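Local structure of HTPA Reductase (Selaginella moellendorffii, 5U5N) at residues Ala167-Ser170 and Gly171-Ala175. The protein probably catalyses the NAD(P)H-dependent reduction of (2S,4S)-4-hydroxy-2,3,4,5-tetrahydrodipicolinate to tetrahydrodipicolinate, the last step toward this intermediate of lysine biosynthesis. Sequence-based numbering, arbitrary orientation.
Sequences ADVS and GTALA
Ser170 caps the N-terminus of helix 171-182 by turning its hydroxyl over the first turn, where OG accepts from Ala173 N at 3.0 Å (N-H...O 166°). Its CB merely adjoins the peptide to Gly171; one bond further, OG also touches the Ala173 methyl and passes 3.8 Å from Thr172 CB. The torsion that brings OG there sets it between the backbone N and carbonyl carbon (chi1 84°). The carbonyl of the same residue opens the helical ladder: Ser170 O takes Leu174 N at 2.9 Å in a nearly straight bond. Beside the N-cap, Val169, one residue before it, packs on Leu174 in a hydrophobic staple. Its CG1, anti to the backbone N (chi1 178°), fits between Ala173 CB and Leu174 CD2, 3.5 Å from each, while its CB rests 3.7 Å from Leu174 CD2. His218 of strand 215-223 also hydrogen-bonds to Ser170 OG through NE2, and Glu160 OE2 takes Ser170 N, tying the cap to the C-terminal domain's mixed sheet. The side chain of Thr172 is about 8 Å from the bound NAD. The serine thus satisfies an amide that the helix backbone itself cannot serve, and the Val169-Leu174 staple packs against one flank of that first turn.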
ATOM      1  N   ALA A 167     -26.000  -2.468   7.171  1.00 62.57           N
ATOM      2  CA  ALA A 167     -26.265  -3.711   6.407  1.00 63.34           C
ATOM      3  C   ALA A 167     -25.307  -3.913   5.248  1.00 61.60           C
ATOM      4  O   ALA A 167     -25.082  -5.061   4.839  1.00 61.32           O
ATOM      5  CB  ALA A 167     -27.700  -3.773   5.887  1.00 67.07           C
ATOM      6  N   ASP A 168     -24.756  -2.823   4.721  1.00 61.11           N
ATOM      7  CA  ASP A 168     -24.042  -2.836   3.433  1.00 60.17           C
ATOM      8  C   ASP A 168     -22.559  -2.682   3.676  1.00 56.61           C
ATOM      9  O   ASP A 168     -22.111  -2.008   4.622  1.00 55.13           O
ATOM     10  CB  ASP A 168     -24.548  -1.756   2.444  1.00 62.87           C
ATOM     11  CG  ASP A 168     -24.661  -0.374   3.068  1.00 63.92           C
ATOM     12  OD1 ASP A 168     -24.008  -0.113   4.113  1.00 62.15           O
ATOM     13  OD2 ASP A 168     -25.482   0.443   2.554  1.00 67.11           O
ATOM     14  N   VAL A 169     -21.802  -3.353   2.813  1.00 55.03           N
ATOM     15  CA  VAL A 169     -20.342  -3.300   2.835  1.00 51.90           C
ATOM     16  C   VAL A 169     -19.927  -1.837   2.627  1.00 51.88           C
ATOM     17  O   VAL A 169     -20.497  -1.163   1.731  1.00 54.18           O
ATOM     18  CB  VAL A 169     -19.758  -4.143   1.675  1.00 51.22           C
ATOM     19  CG1 VAL A 169     -18.239  -4.056   1.654  1.00 48.51           C
ATOM     20  CG2 VAL A 169     -20.255  -5.596   1.703  1.00 51.70           C
ATOM     21  N   SER A 170     -18.958  -1.329   3.411  1.00 43.64           N
ATOM     22  CA  SER A 170     -18.543   0.082   3.286  1.00 42.48           C
ATOM     23  C   SER A 170     -18.014   0.388   1.893  1.00 40.45           C
ATOM     24  O   SER A 170     -17.377  -0.486   1.261  1.00 38.79           O
ATOM     25  CB  SER A 170     -17.483   0.461   4.355  1.00 42.78           C
ATOM     26  OG  SER A 170     -16.160   0.119   3.969  1.00 40.82           O
ATOM     27  N   GLY A 171     -18.304   1.578   1.383  1.00 41.09           N
ATOM     28  CA  GLY A 171     -17.822   1.990   0.056  1.00 40.76           C
ATOM     29  C   GLY A 171     -16.300   1.864  -0.110  1.00 39.02           C
ATOM     30  O   GLY A 171     -15.805   1.595  -1.210  1.00 38.29           O
ATOM     31  N   THR A 172     -15.589   2.088   0.999  1.00 39.04           N
ATOM     32  CA  THR A 172     -14.150   1.912   1.079  1.00 38.55           C
ATOM     33  C   THR A 172     -13.777   0.420   0.886  1.00 36.58           C
ATOM     34  O   THR A 172     -12.935   0.116   0.070  1.00 36.10           O
ATOM     35  CB  THR A 172     -13.607   2.453   2.428  1.00 40.22           C
ATOM     36  OG1 THR A 172     -13.846   3.856   2.522  1.00 42.75           O
ATOM     37  CG2 THR A 172     -12.141   2.207   2.557  1.00 40.73           C
ATOM     38  N   ALA A 173     -14.418  -0.484   1.624  1.00 36.58           N
ATOM     39  CA  ALA A 173     -14.215  -1.926   1.461  1.00 36.09           C
ATOM     40  C   ALA A 173     -14.492  -2.371   0.041  1.00 35.40           C
ATOM     41  O   ALA A 173     -13.681  -3.095  -0.549  1.00 34.62           O
ATOM     42  CB  ALA A 173     -15.054  -2.739   2.446  1.00 37.78           C
ATOM     43  N   LEU A 174     -15.577  -1.891  -0.548  1.00 36.00           N
ATOM     44  CA  LEU A 174     -15.916  -2.290  -1.910  1.00 36.22           C
ATOM     45  C   LEU A 174     -14.890  -1.827  -2.907  1.00 35.48           C
ATOM     46  O   LEU A 174     -14.614  -2.534  -3.868  1.00 35.10           O
ATOM     47  CB  LEU A 174     -17.278  -1.733  -2.345  1.00 38.62           C
ATOM     48  CG  LEU A 174     -18.536  -2.225  -1.637  1.00 40.57           C
ATOM     49  CD1 LEU A 174     -19.721  -1.488  -2.227  1.00 43.34           C
ATOM     50  CD2 LEU A 174     -18.663  -3.731  -1.811  1.00 41.43           C
ATOM     51  N   ALA A 175     -14.379  -0.617  -2.723  1.00 36.11           N
ATOM     52  CA  ALA A 175     -13.374  -0.093  -3.643  1.00 37.37           C
ATOM     53  C   ALA A 175     -12.049  -0.884  -3.515  1.00 36.30           C
ATOM     54  O   ALA A 175     -11.385  -1.171  -4.514  1.00 37.06           O
ATOM     55  CB  ALA A 175     -13.141   1.387  -3.404  1.00 39.71           C
TER